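4-aminobutyrate transaminase (Acinetobacter baumannii, PDB 6WOP) probably transfers the amino group of 4-aminobutyrate to 2-oxoglutarate with the help of pyridoxal 5'-phosphate, as a class-III aminotransferase. Local coordinates at residues L361-A364 with E365-K368. Sequence-based numbering, arbitrary orientation.
Sequences LETA and EQAK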
ATOM      1  N   LEU A 361      -3.960  15.335 -34.708  1.00 28.16           N
ATOM      2  CA  LEU A 361      -3.019  15.740 -35.738  1.00 31.05           C
ATOM      3  C   LEU A 361      -1.791  14.851 -35.652  1.00 33.52           C
ATOM      4  O   LEU A 361      -1.595  14.134 -34.670  1.00 36.83           O
ATOM      5  CB  LEU A 361      -2.658  17.231 -35.594  1.00 32.09           C
ATOM      6  CG  LEU A 361      -3.782  18.287 -35.782  1.00 32.20           C
ATOM      7  CD1 LEU A 361      -4.631  18.476 -34.583  1.00 33.18           C
ATOM      8  CD2 LEU A 361      -3.190  19.635 -36.085  1.00 34.27           C
ATOM      9  N   GLU A 362      -0.972  14.897 -36.693  1.00 32.69           N
ATOM     10  CA  GLU A 362       0.215  14.044 -36.675  1.00 37.29           C
ATOM     11  C   GLU A 362       1.115  14.355 -35.489  1.00 38.68           C
ATOM     12  O   GLU A 362       1.641  13.448 -34.837  1.00 39.01           O
ATOM     13  CB  GLU A 362       0.986  14.177 -37.980  1.00 40.03           C
ATOM     14  CG  GLU A 362       0.833  12.934 -38.768  1.00 51.38           C
ATOM     15  CD  GLU A 362       1.254  13.091 -40.177  1.00 62.08           C
ATOM     16  OE1 GLU A 362       2.163  13.934 -40.414  1.00 66.49           O
ATOM     17  OE2 GLU A 362       0.678  12.372 -41.037  1.00 64.40           O
ATOM     18  N   THR A 363       1.179  15.603 -35.079  1.00 37.40           N
ATOM     19  CA  THR A 363       2.231  16.118 -34.234  1.00 39.13           C
ATOM     20  C   THR A 363       1.682  17.147 -33.255  1.00 36.36           C
ATOM     21  O   THR A 363       0.765  17.900 -33.598  1.00 35.52           O
ATOM     22  CB  THR A 363       3.247  16.724 -35.184  1.00 45.07           C
ATOM     23  OG1 THR A 363       4.085  15.682 -35.700  1.00 49.97           O
ATOM     24  CG2 THR A 363       3.992  17.788 -34.585  1.00 47.27           C
ATOM     25  N   ALA A 364       2.244  17.198 -32.039  1.00 33.72           N
ATOM     26  CA  ALA A 364       1.813  18.256 -31.117  1.00 32.91           C
ATOM     27  C   ALA A 364       2.298  19.625 -31.561  1.00 33.67           C
ATOM     28  O   ALA A 364       1.666  20.637 -31.238  1.00 34.57           O
ATOM     29  CB  ALA A 364       2.318  17.997 -29.706  1.00 36.06           C
ATOM     30  N   GLU A 365       3.435  19.696 -32.255  1.00 34.84           N
ATOM     31  CA  GLU A 365       3.830  20.965 -32.848  1.00 37.06           C
ATOM     32  C   GLU A 365       2.753  21.458 -33.799  1.00 38.02           C
ATOM     33  O   GLU A 365       2.448  22.661 -33.833  1.00 40.65           O
ATOM     34  CB  GLU A 365       5.167  20.828 -33.571  1.00 45.19           C
ATOM     35  CG  GLU A 365       6.378  20.597 -32.665  1.00 54.49           C
ATOM     36  CD  GLU A 365       6.379  19.253 -31.895  1.00 60.14           C
ATOM     37  OE1 GLU A 365       5.821  18.221 -32.363  1.00 60.26           O
ATOM     38  OE2 GLU A 365       6.967  19.231 -30.787  1.00 63.59           O
ATOM     39  N   GLN A 366       2.144  20.538 -34.556  1.00 34.51           N
ATOM     40  CA  GLN A 366       1.034  20.924 -35.429  1.00 35.41           C
ATOM     41  C   GLN A 366      -0.149  21.441 -34.621  1.00 34.52           C
ATOM     42  O   GLN A 366      -0.754  22.473 -34.953  1.00 36.21           O
ATOM     43  CB  GLN A 366       0.594  19.747 -36.288  1.00 34.17           C
ATOM     44  CG  GLN A 366       1.539  19.467 -37.471  1.00 36.74           C
ATOM     45  CD  GLN A 366       1.113  18.254 -38.256  1.00 39.89           C
ATOM     46  OE1 GLN A 366       0.441  17.354 -37.720  1.00 37.06           O
ATOM     47  NE2 GLN A 366       1.483  18.216 -39.525  1.00 41.04           N
ATOM     48  N   ALA A 367      -0.507  20.724 -33.557  1.00 31.83           N
ATOM     49  CA  ALA A 367      -1.633  21.154 -32.724  1.00 28.91           C
ATOM     50  C   ALA A 367      -1.380  22.529 -32.111  1.00 32.12           C
ATOM     51  O   ALA A 367      -2.295  23.365 -32.027  1.00 31.95           O
ATOM     52  CB  ALA A 367      -1.892  20.097 -31.652  1.00 28.82           C
ATOM     53  N   LYS A 368      -0.139  22.799 -31.697  1.00 32.27           N
ATOM     54  CA  LYS A 368       0.173  24.091 -31.093  1.00 34.06           C
ATOM     55  C   LYS A 368       0.149  25.204 -32.133  1.00 35.22           C
ATOM     56  O   LYS A 368      -0.238  26.336 -31.813  1.00 37.42           O
ATOM     57  CB  LYS A 368       1.547  24.069 -30.413  1.00 37.37           C
ATOM     58  CG  LYS A 368       1.648  23.260 -29.162  1.00 43.60           C
ATOM     59  CD  LYS A 368       0.437  23.435 -28.334  1.00 47.85           C
ATOM     60  CE  LYS A 368       0.806  24.032 -26.969  1.00 52.28           C
ATOM     61  NZ  LYS A 368      -0.237  23.839 -25.881  1.00 50.33           N
TER
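The carboxamide of Gln366 lies against Thr363, whose CB stands over one face of the amide, 4.0 Å from Gln366 CD. Leu361 CB comes from the other side of the amide plane, 3.8 Å from OE1; Glu362 CB, on the Thr363 side of that plane, lies 3.2 Å from Gln366 OE1. This is a strand-to-helix junction in the small domain of a fold-type I aminotransferase: strand 356-361 ends and helix 364-376 starts, with Thr363 at the N-cap position but making no capping bond through its side chain. Gln366 reaches back from the first turn, and Thr363 N gives its OE1 a weak, strongly bent bond (3.3 Å, 122° at the hydrogen), the donor standing well out of the amide plane. CG of Gln366 sits beside its own backbone N (chi1 -77°), and the chain runs on extended (chi2 177°), carrying the amide back to the backbone of Glu362 and Thr363. The NE2 end is weakly bonded to Asp345 O, so the amide links the junction to the loop before strand 347-353. The buried Leu361 crosses the Gln366 chain at a slant, its CD2 3.8 Å from Gln366 CB, while CD1 faces the methyl of Ala367. On the solvent side Glu365, bent at chi2, swings OE1 back to the CG2 methyl of Thr363, so close that the exact placement is doubtful. Regular helix bonding begins with Ala367 N to Thr363 O (3.1 Å), followed by Lys368 N to Ala364 O at 2.9 Å. Lys368 NZ is hydrogen-bonded to Gln371 OE1, while Lys368 CG stays 3.3 Å from Ala364 O.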